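Local coordinates for beta-1,3-1,4-glucanase (Caldicellulosiruptor sp. F32, PDB 5H4R), which probably hydrolyses beta-1,3-1,4-glucans such as lichenan as a glycoside hydrolase of family 5, and binds cellotetraose in its glycan pocket, at residues A31-P36 / L311-V316; S110-S115 / L156-K161; P151-L156 / C207-E212; Q337-F342 / P385-A390. The protein carries 1 engineered substitution. All blocks are in the same frame, centred on the assembly; numbering follows the deposited sequence.

Contact 1: residues A31-P36 / L311-V316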
# COMPACT_ATOMS: atom_id res chain seq x y z
N ALA A 31 17.99 -10.88 -14.63
CA ALA A 31 18.55 -9.78 -15.40
C ALA A 31 17.69 -8.53 -15.30
O ALA A 31 16.45 -8.60 -15.31
CB ALA A 31 18.70 -10.20 -16.87
N SER A 32 18.33 -7.37 -15.19
CA SER A 32 17.58 -6.12 -15.18
C SER A 32 17.00 -5.85 -16.57
O SER A 32 17.61 -6.14 -17.60
CB SER A 32 18.47 -4.94 -14.76
OG SER A 32 17.71 -3.73 -14.70
N ARG A 33 15.78 -5.33 -16.59
CA ARG A 33 15.15 -4.86 -17.80
C ARG A 33 15.59 -3.43 -18.08
O ARG A 33 16.16 -2.74 -17.23
CB ARG A 33 13.63 -4.93 -17.68
CG ARG A 33 13.05 -6.33 -17.39
CD ARG A 33 13.31 -7.33 -18.48
NE ARG A 33 12.39 -7.17 -19.59
CZ ARG A 33 11.11 -7.51 -19.52
NH1 ARG A 33 10.60 -8.01 -18.38
NH2 ARG A 33 10.34 -7.32 -20.57
N LYS A 34 15.33 -2.97 -19.30
CA LYS A 34 15.56 -1.56 -19.60
C LYS A 34 14.56 -0.72 -18.83
O LYS A 34 13.35 -0.94 -18.94
CB LYS A 34 15.43 -1.30 -21.10
CG LYS A 34 15.65 0.14 -21.48
CD LYS A 34 17.12 0.55 -21.25
CE LYS A 34 17.43 1.92 -21.86
NZ LYS A 34 16.76 3.04 -21.13
N ILE A 35 15.06 0.21 -18.03
CA ILE A 35 14.23 1.12 -17.25
C ILE A 35 14.40 2.52 -17.83
O ILE A 35 15.53 3.02 -17.90
CB ILE A 35 14.60 1.10 -15.75
CG1 ILE A 35 14.74 -0.34 -15.21
CG2 ILE A 35 13.57 1.92 -14.95
CD1 ILE A 35 13.56 -1.21 -15.47
N PRO A 36 13.34 3.16 -18.32
CA PRO A 36 13.51 4.50 -18.88
C PRO A 36 14.11 5.45 -17.86
O PRO A 36 13.81 5.40 -16.66
CB PRO A 36 12.09 4.91 -19.27
CG PRO A 36 11.42 3.58 -19.54
CD PRO A 36 11.97 2.63 -18.54
N LEU A 311 2.87 -5.48 -15.70
CA LEU A 311 3.01 -4.10 -15.23
C LEU A 311 4.21 -3.41 -15.88
O LEU A 311 4.14 -2.22 -16.22
CB LEU A 311 3.14 -4.07 -13.71
CG LEU A 311 1.89 -4.43 -12.91
CD1 LEU A 311 2.21 -4.45 -11.44
CD2 LEU A 311 0.73 -3.47 -13.17
N TYR A 312 5.32 -4.13 -16.04
CA TYR A 312 6.45 -3.57 -16.78
C TYR A 312 6.05 -3.25 -18.23
O TYR A 312 6.36 -2.17 -18.75
CB TYR A 312 7.63 -4.53 -16.73
CG TYR A 312 8.78 -4.07 -17.57
CD1 TYR A 312 9.70 -3.16 -17.09
CD2 TYR A 312 8.93 -4.52 -18.88
CE1 TYR A 312 10.75 -2.72 -17.87
CE2 TYR A 312 9.98 -4.08 -19.68
CZ TYR A 312 10.89 -3.18 -19.17
OH TYR A 312 11.94 -2.76 -19.97
N ASP A 313 5.30 -4.15 -18.88
CA ASP A 313 4.92 -3.94 -20.27
C ASP A 313 4.03 -2.71 -20.42
O ASP A 313 4.22 -1.89 -21.33
CB ASP A 313 4.18 -5.16 -20.83
CG ASP A 313 5.06 -6.38 -20.99
OD1 ASP A 313 6.30 -6.27 -20.89
OD2 ASP A 313 4.48 -7.46 -21.25
N LYS A 314 3.02 -2.58 -19.55
CA LYS A 314 2.03 -1.53 -19.76
C LYS A 314 2.51 -0.17 -19.26
O LYS A 314 2.21 0.86 -19.87
CB LYS A 314 0.72 -1.89 -19.04
CG LYS A 314 -0.38 -0.89 -19.34
CD LYS A 314 -1.78 -1.35 -18.87
CE LYS A 314 -2.81 -0.30 -19.24
NZ LYS A 314 -4.19 -0.68 -18.82
N PHE A 315 3.26 -0.16 -18.15
CA PHE A 315 3.58 1.09 -17.47
C PHE A 315 5.08 1.37 -17.44
O PHE A 315 5.50 2.35 -18.04
CB PHE A 315 3.01 1.07 -16.06
CG PHE A 315 1.52 0.94 -16.00
CD1 PHE A 315 0.70 1.91 -16.56
CD2 PHE A 315 0.93 -0.14 -15.38
CE1 PHE A 315 -0.69 1.81 -16.49
CE2 PHE A 315 -0.46 -0.25 -15.33
CZ PHE A 315 -1.25 0.72 -15.89
N VAL A 316 5.88 0.59 -16.72
CA VAL A 316 7.27 0.99 -16.48
C VAL A 316 8.02 1.19 -17.79
O VAL A 316 8.78 2.16 -17.95
CB VAL A 316 7.99 -0.03 -15.59
CG1 VAL A 316 9.44 0.38 -15.41
CG2 VAL A 316 7.28 -0.18 -14.25
O HOH W 1 7.79 -8.26 -19.59

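Contact 2: residues S110-S115 / L156-K161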
# COMPACT_ATOMS: atom_id res chain seq x y z
N SER A 110 -22.08 16.41 8.13
CA SER A 110 -22.45 16.04 6.77
C SER A 110 -21.29 16.18 5.79
O SER A 110 -21.32 15.55 4.73
CB SER A 110 -23.63 16.87 6.28
OG SER A 110 -23.46 18.25 6.60
N ASN A 111 -20.25 16.95 6.12
CA ASN A 111 -19.12 17.08 5.21
C ASN A 111 -17.85 16.45 5.77
O ASN A 111 -16.74 16.86 5.42
CB ASN A 111 -18.87 18.54 4.82
CG ASN A 111 -18.10 18.65 3.49
OD1 ASN A 111 -18.13 17.73 2.66
ND2 ASN A 111 -17.39 19.76 3.29
N PHE A 112 -18.00 15.42 6.60
CA PHE A 112 -16.89 14.54 7.00
C PHE A 112 -15.71 15.33 7.57
O PHE A 112 -14.56 15.18 7.15
CB PHE A 112 -16.40 13.67 5.83
CG PHE A 112 -17.48 12.91 5.09
CD1 PHE A 112 -18.07 11.78 5.64
CD2 PHE A 112 -17.86 13.29 3.81
CE1 PHE A 112 -19.04 11.07 4.96
CE2 PHE A 112 -18.83 12.57 3.12
CZ PHE A 112 -19.42 11.47 3.69
N THR A 113 -16.00 16.12 8.59
CA THR A 113 -14.94 16.85 9.27
C THR A 113 -14.08 15.88 10.04
O THR A 113 -14.58 15.18 10.93
CB THR A 113 -15.51 17.89 10.21
OG1 THR A 113 -16.35 18.80 9.49
CG2 THR A 113 -14.38 18.67 10.87
N ILE A 114 -12.78 15.87 9.76
CA ILE A 114 -11.84 14.99 10.46
C ILE A 114 -11.55 15.57 11.84
O ILE A 114 -11.26 16.76 12.00
CB ILE A 114 -10.54 14.82 9.66
CG1 ILE A 114 -10.81 14.20 8.28
CG2 ILE A 114 -9.57 13.94 10.44
CD1 ILE A 114 -9.61 14.26 7.35
N SER A 115 -11.64 14.70 12.85
CA SER A 115 -11.25 15.05 14.21
C SER A 115 -9.84 15.63 14.23
O SER A 115 -8.90 15.02 13.71
CB SER A 115 -11.30 13.81 15.10
OG SER A 115 -10.40 13.96 16.18
N LEU A 156 -22.23 6.94 -5.71
CA LEU A 156 -21.12 7.72 -6.26
C LEU A 156 -21.13 9.16 -5.75
O LEU A 156 -20.07 9.72 -5.48
CB LEU A 156 -21.16 7.68 -7.79
CG LEU A 156 -20.02 8.42 -8.52
CD1 LEU A 156 -18.66 7.85 -8.18
CD2 LEU A 156 -20.25 8.38 -10.04
N GLN A 157 -22.31 9.78 -5.63
CA GLN A 157 -22.35 11.18 -5.21
C GLN A 157 -21.76 11.35 -3.80
O GLN A 157 -20.96 12.26 -3.55
CB GLN A 157 -23.77 11.73 -5.28
CG GLN A 157 -23.90 13.14 -4.73
CD GLN A 157 -25.33 13.65 -4.74
OE1 GLN A 157 -26.13 13.28 -5.60
NE2 GLN A 157 -25.65 14.49 -3.77
N THR A 158 -22.14 10.47 -2.88
CA THR A 158 -21.54 10.51 -1.54
C THR A 158 -20.06 10.14 -1.57
O THR A 158 -19.26 10.72 -0.82
CB THR A 158 -22.31 9.58 -0.62
OG1 THR A 158 -23.66 10.08 -0.53
CG2 THR A 158 -21.69 9.57 0.76
N SER A 159 -19.66 9.22 -2.45
CA SER A 159 -18.25 8.87 -2.53
C SER A 159 -17.40 10.04 -3.02
O SER A 159 -16.30 10.27 -2.51
CB SER A 159 -18.07 7.66 -3.44
OG SER A 159 -18.73 6.54 -2.88
N ILE A 160 -17.90 10.78 -4.02
CA ILE A 160 -17.22 11.99 -4.48
C ILE A 160 -17.05 12.97 -3.33
O ILE A 160 -15.98 13.54 -3.12
CB ILE A 160 -17.99 12.62 -5.65
CG1 ILE A 160 -17.86 11.74 -6.91
CG2 ILE A 160 -17.49 14.02 -5.94
CD1 ILE A 160 -18.81 12.08 -8.02
N LYS A 161 -18.13 13.18 -2.56
CA LYS A 161 -18.08 14.11 -1.43
C LYS A 161 -17.05 13.68 -0.41
O LYS A 161 -16.33 14.52 0.16
CB LYS A 161 -19.46 14.20 -0.79
CG LYS A 161 -19.57 15.22 0.29
CD LYS A 161 -21.01 15.29 0.83
CE LYS A 161 -21.22 16.42 1.82
NZ LYS A 161 -21.17 17.78 1.20
O HOH W 2 -22.59 18.84 3.74
O HOH W 3 -16.91 17.21 0.17

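Contact 3: residues P151-L156 / C207-E212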
# COMPACT_ATOMS: atom_id res chain seq x y z
N PRO A 151 -17.59 2.39 -4.57
CA PRO A 151 -17.48 2.63 -6.02
C PRO A 151 -18.61 2.03 -6.85
O PRO A 151 -18.42 1.06 -7.61
CB PRO A 151 -16.13 2.00 -6.35
CG PRO A 151 -16.09 0.79 -5.43
CD PRO A 151 -16.70 1.28 -4.14
N ASN A 152 -19.81 2.59 -6.74
CA ASN A 152 -20.85 2.28 -7.70
C ASN A 152 -21.72 3.50 -7.91
O ASN A 152 -21.60 4.51 -7.21
CB ASN A 152 -21.65 1.02 -7.29
CG ASN A 152 -22.49 1.19 -6.03
OD1 ASN A 152 -22.62 2.28 -5.46
ND2 ASN A 152 -23.08 0.07 -5.60
N SER A 153 -22.59 3.42 -8.92
CA SER A 153 -23.40 4.59 -9.28
C SER A 153 -24.34 4.96 -8.16
O SER A 153 -24.56 6.15 -7.91
CB SER A 153 -24.17 4.32 -10.58
OG SER A 153 -23.28 4.39 -11.69
N GLN A 154 -24.88 3.97 -7.45
CA GLN A 154 -25.83 4.24 -6.38
C GLN A 154 -25.24 5.14 -5.31
O GLN A 154 -25.94 5.98 -4.74
CB GLN A 154 -26.31 2.92 -5.74
CG GLN A 154 -27.23 3.11 -4.55
CD GLN A 154 -27.73 1.80 -3.99
OE1 GLN A 154 -27.27 0.72 -4.38
NE2 GLN A 154 -28.69 1.88 -3.06
N HIS A 155 -23.95 4.96 -4.99
CA HIS A 155 -23.33 5.70 -3.90
C HIS A 155 -22.27 6.68 -4.40
O HIS A 155 -21.50 7.21 -3.60
CB HIS A 155 -22.71 4.72 -2.89
CG HIS A 155 -23.74 3.87 -2.22
ND1 HIS A 155 -23.95 2.55 -2.55
CD2 HIS A 155 -24.66 4.18 -1.28
CE1 HIS A 155 -24.93 2.06 -1.81
NE2 HIS A 155 -25.38 3.03 -1.04
N LEU A 156 -22.23 6.94 -5.71
CA LEU A 156 -21.12 7.72 -6.26
C LEU A 156 -21.13 9.16 -5.75
O LEU A 156 -20.07 9.72 -5.48
CB LEU A 156 -21.16 7.68 -7.79
CG LEU A 156 -20.02 8.42 -8.52
CD1 LEU A 156 -18.66 7.85 -8.18
CD2 LEU A 156 -20.25 8.38 -10.04
N CYS A 207 -19.80 -4.75 -12.67
CA CYS A 207 -18.35 -4.62 -12.60
C CYS A 207 -17.86 -3.46 -13.46
O CYS A 207 -16.96 -2.73 -13.05
CB CYS A 207 -17.69 -5.92 -13.06
SG CYS A 207 -18.15 -7.34 -12.06
N ARG A 208 -18.44 -3.28 -14.65
CA ARG A 208 -18.02 -2.16 -15.46
C ARG A 208 -18.31 -0.85 -14.75
O ARG A 208 -17.53 0.10 -14.83
CB ARG A 208 -18.71 -2.20 -16.83
CG ARG A 208 -18.40 -3.48 -17.59
CD ARG A 208 -18.77 -3.42 -19.06
NE ARG A 208 -17.93 -2.46 -19.79
CZ ARG A 208 -16.72 -2.71 -20.30
NH1 ARG A 208 -16.16 -3.91 -20.15
NH2 ARG A 208 -16.06 -1.76 -20.94
N ASP A 209 -19.44 -0.78 -14.04
CA ASP A 209 -19.83 0.43 -13.32
C ASP A 209 -18.84 0.75 -12.20
O ASP A 209 -18.48 1.92 -11.98
CB ASP A 209 -21.23 0.25 -12.77
CG ASP A 209 -21.70 1.42 -11.94
OD1 ASP A 209 -21.95 2.51 -12.50
OD2 ASP A 209 -21.86 1.25 -10.73
N ALA A 210 -18.37 -0.27 -11.49
CA ALA A 210 -17.43 -0.04 -10.39
C ALA A 210 -16.08 0.43 -10.91
O ALA A 210 -15.44 1.32 -10.31
CB ALA A 210 -17.30 -1.31 -9.55
N VAL A 211 -15.62 -0.13 -12.02
CA VAL A 211 -14.37 0.33 -12.64
C VAL A 211 -14.49 1.79 -13.05
O VAL A 211 -13.57 2.60 -12.83
CB VAL A 211 -14.02 -0.59 -13.82
CG1 VAL A 211 -12.88 0.02 -14.68
CG2 VAL A 211 -13.60 -1.95 -13.32
N GLU A 212 -15.63 2.17 -13.62
CA GLU A 212 -15.85 3.55 -14.02
C GLU A 212 -15.91 4.47 -12.80
O GLU A 212 -15.38 5.59 -12.83
CB GLU A 212 -17.15 3.66 -14.82
CG GLU A 212 -17.08 2.94 -16.17
CD GLU A 212 -15.98 3.47 -17.09
OE1 GLU A 212 -16.07 4.66 -17.49
OE2 GLU A 212 -15.02 2.71 -17.40

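Contact 4: residues Q337-F342 / P385-A390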
# COMPACT_ATOMS: atom_id res chain seq x y z
N GLN A 337 12.68 -20.38 6.08
CA GLN A 337 13.51 -20.48 4.88
C GLN A 337 12.70 -20.15 3.63
O GLN A 337 13.18 -19.44 2.73
CB GLN A 337 14.12 -21.87 4.78
CG GLN A 337 14.97 -22.05 3.55
CD GLN A 337 16.21 -21.15 3.58
OE1 GLN A 337 16.88 -21.01 4.62
NE2 GLN A 337 16.53 -20.57 2.43
N SER A 338 11.46 -20.66 3.55
CA SER A 338 10.61 -20.33 2.40
C SER A 338 10.32 -18.83 2.33
O SER A 338 10.33 -18.24 1.24
CB SER A 338 9.29 -21.08 2.46
OG SER A 338 9.45 -22.47 2.22
N ARG A 339 10.00 -18.21 3.46
CA ARG A 339 9.67 -16.79 3.43
C ARG A 339 10.89 -15.93 3.11
O ARG A 339 10.76 -14.89 2.45
CB ARG A 339 9.02 -16.38 4.74
CG ARG A 339 7.70 -17.04 4.98
CD ARG A 339 6.82 -16.24 5.90
NE ARG A 339 7.39 -16.20 7.24
CZ ARG A 339 7.24 -15.21 8.13
NH1 ARG A 339 6.55 -14.10 7.85
NH2 ARG A 339 7.79 -15.34 9.32
N VAL A 340 12.08 -16.37 3.53
CA VAL A 340 13.34 -15.70 3.17
C VAL A 340 13.58 -15.76 1.66
O VAL A 340 13.89 -14.74 1.01
CB VAL A 340 14.50 -16.32 3.97
CG1 VAL A 340 15.86 -15.93 3.41
CG2 VAL A 340 14.41 -15.95 5.45
N GLU A 341 13.44 -16.95 1.07
CA GLU A 341 13.64 -17.06 -0.37
C GLU A 341 12.60 -16.25 -1.14
O GLU A 341 12.94 -15.55 -2.11
CB GLU A 341 13.61 -18.52 -0.80
CG GLU A 341 14.81 -19.32 -0.32
CD GLU A 341 14.78 -20.80 -0.71
OE1 GLU A 341 14.28 -21.15 -1.81
OE2 GLU A 341 15.24 -21.64 0.11
N PHE A 342 11.33 -16.34 -0.72
CA PHE A 342 10.26 -15.53 -1.30
C PHE A 342 10.60 -14.05 -1.28
O PHE A 342 10.42 -13.35 -2.29
CB PHE A 342 8.97 -15.78 -0.52
CG PHE A 342 7.87 -14.79 -0.78
CD1 PHE A 342 7.00 -14.94 -1.84
CD2 PHE A 342 7.68 -13.71 0.08
CE1 PHE A 342 5.98 -14.01 -2.06
CE2 PHE A 342 6.67 -12.79 -0.13
CZ PHE A 342 5.82 -12.94 -1.20
N PRO A 385 14.91 -11.04 11.28
CA PRO A 385 15.94 -10.25 10.58
C PRO A 385 16.38 -10.89 9.27
O PRO A 385 16.84 -10.17 8.36
CB PRO A 385 17.08 -10.19 11.60
CG PRO A 385 16.89 -11.40 12.46
CD PRO A 385 15.39 -11.61 12.54
N GLU A 386 16.23 -12.20 9.13
CA GLU A 386 16.61 -12.88 7.90
C GLU A 386 15.75 -12.42 6.72
O GLU A 386 16.24 -12.34 5.59
CB GLU A 386 16.50 -14.38 8.07
CG GLU A 386 17.36 -14.93 9.22
CD GLU A 386 16.66 -14.99 10.59
OE1 GLU A 386 15.54 -14.46 10.77
OE2 GLU A 386 17.28 -15.61 11.49
N ILE A 387 14.46 -12.19 6.96
CA ILE A 387 13.58 -11.71 5.90
C ILE A 387 13.97 -10.29 5.53
O ILE A 387 14.03 -9.94 4.35
CB ILE A 387 12.10 -11.79 6.34
CG1 ILE A 387 11.67 -13.25 6.55
CG2 ILE A 387 11.19 -11.10 5.34
CD1 ILE A 387 10.23 -13.46 7.05
N VAL A 388 14.26 -9.45 6.52
CA VAL A 388 14.67 -8.08 6.25
C VAL A 388 15.96 -8.08 5.44
O VAL A 388 16.06 -7.42 4.40
CB VAL A 388 14.81 -7.28 7.55
CG1 VAL A 388 15.33 -5.88 7.26
CG2 VAL A 388 13.45 -7.19 8.27
N SER A 389 16.94 -8.87 5.88
CA SER A 389 18.22 -8.91 5.18
C SER A 389 18.06 -9.44 3.77
O SER A 389 18.77 -9.00 2.85
CB SER A 389 19.20 -9.79 5.95
OG SER A 389 19.56 -9.16 7.16
N ALA A 390 17.16 -10.40 3.58
CA ALA A 390 16.90 -10.94 2.25
C ALA A 390 16.40 -9.85 1.31
O ALA A 390 16.83 -9.77 0.15
CB ALA A 390 15.87 -12.07 2.33

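Contact 1: residues A31-P36 / L311-V316
The Arg33 guanidinium has the rim of the Tyr312 ring over one face, and water 1 sits in its plane at the edge. The closest atoms are Arg33 NH2 and Tyr312 CE2, 3.4 Å apart. The two planes are 44° apart, so this is a tilted overlap and not a flat stack. Arg33 CG lies over one face of the ring, offset toward its rim. At the ring edge are Lys34 O, in the plane, and Ile35 CD1, near it. Tyr312 CG is anti to the backbone N (chi1 175°), which carries the phenol across to the loop. There Tyr312 OH donates to Lys34 O at 2.5 Å. It meets a lone pair in the carbonyl plane, with a C=O...O angle of 135°. Arg33 and Asp313 have opposite charges but form no direct salt bridge. Water 1 joins them, accepting from Arg33 NH2 at 2.9 Å and donating to Asp313 OD1 at 2.8 Å. Ile35 CD1 is 4.0 Å from Tyr312 CE1 and 4.4 Å from Val316 CG1. Pro36 CD lies 3.3 Å from Val316 O. Leu41 of helix 39-47 also touches Ile35, Pro36 and Val316. Residues 31-36 thus form an N-terminal extension laid over the outside of a TIM barrel, against the last turns of the helix that leads to the seventh barrel strand.

Contact 2: residues S110-S115 / L156-K161
The small hairpin of strands 107-108 and 113-114 meets the start of helix 156-173 through Ser110, Asn111 and Phe112 on one side and Thr158 and Lys161 on the other. Lys161 does most of the reaching. Its chain runs extended to CE and bends only at the last torsion (chi4 70°), which turns NZ toward Asn111. Lys161 NZ gives a weak hydrogen bond to Asn111 OD1 at 3.4 Å. Lys161 CE comes within 3.0 Å of Ser110 O. Two waters add bridges. Water 2 accepts from Lys161 NZ at 3.1 Å and also bonds to Ser110 OG. Water 3 donates to Asn111 OD1 and to Lys161 O, so it ties the turn to the helix backbone. The helix follows the third strand of the TIM barrel, and the hairpin belongs to the connection between the second strand and helix 116-131. Phe112 points into this join and is buried. Its ring edge meets Lys161 CG, 3.9 Å from Phe112 CE2, and Thr158 CG2, 4.2 Å from Phe112 CZ. Tyr162 meets the same ring edge-to-face. Further along the helix, Gln169 hydrogen-bonds to Phe112 O and Ile114 N.

Contact 3: residues P151-L156 / C207-E212
The backbones of Asn152 and Ala210 come close, with their CA atoms 4.9 Å apart, where an irregular loop runs past a turn of helix. At this point Ala210 CA makes a CA-H...O contact to Pro151 O at 3.1 Å, with an angle of 139° at the hydrogen. The Pro151 carbonyl is buried here and has no hydrogen-bond partner in the model. Ala210 CB also lies 3.3 Å from Pro151 O. The main polar link is the carboxylate of Asp209. Its OD2 accepts from Ser153 N at 2.9 Å, using the syn lone pair, with an N-H...O angle of 147°. Ser153 OG also faces Asp209 OD1, but that distance is too short for its geometry to be trusted. The loop follows the third strand of the TIM barrel, and the helix follows the fourth. Closer to its strand, the same loop carries His141 and His142 of the glycan pocket. The loop is shaped by an Asx motif. Asn152 CG sits between the backbone N and carbonyl carbon (chi1 67°), which folds the amide back over its own turn. Asn152 OD1 then accepts from His155 N at 3.0 Å and from His155 ND1 at 3.2 Å. The ND1 donor lies in the carbonyl plane on a lone pair, while the backbone donor is tilted from it. Pro151 packs further on Ala213 and Ile214 of helix 205-226.

Contact 4: residues Q337-F342 / P385-A390
The Arg339 guanidinium, which meets Ile387 across the contact, is gripped from several directions. NH1 donates to the carbonyl of Ala329, Tyr384 makes a cation-pi contact with the group, and Ile387 CD1 lies over the centre of one face. Arg339 CZ and Ile387 CD1 are 3.6 Å apart. The Ile387 chain reaches this place because CG1 is anti to the carbonyl carbon and CD1 extends straight on from it (chi2 177°). The same methyl also touches Arg339 CB at 3.9 Å. Val340 fills the next part of the interface with two branches. Val340 CG2 rests on Glu386 CB at 3.7 Å and on Ile387 CG1 at 4.0 Å. Val340 CG1 turns the other way along the helix and meets Ala390 CB at 4.0 Å. Ala390 CB also lies 3.6 Å from Val340 O. The backbones come near each other here, with the CA atoms of Val340 and Ile387 4.8 Å apart. The two helix segments run nearly parallel. Their axes pass 8.5 Å apart and cross at -18°. Helix 336-352 follows the seventh strand of the TIM barrel, and helix 385-395, near the C-terminus, packs beside it as the helix after the eighth. Glu386 turns its carboxylate away from the interface and forms a salt bridge with Arg22. The chemistry across this join is therefore mainly apolar. The charged group that enters it offers a flat face to a methyl while NH1 bonds to Ala329 O, which probably eases its burial.

In the fold
All four contacts lie in the outer layer of the barrel. Contact 4 is the buried one and joins two neighbouring helices, mostly through methyl groups. Contact 2 is a surface contact, held by a lysine, an asparagine and waters. Contacts 1 and 3 are partly buried. Each sets a loop against a helix and ties a backbone atom to a side chain: a carbonyl accepts from a tyrosine hydroxyl in contact 1, and an N-H donates to a carboxylate in contact 3. Contacts 2 and 3 share Leu156, and their centres are about 17 Å apart. Contact 4 is on the other side of the chain's centre from both. Contact 1 touches none of the others.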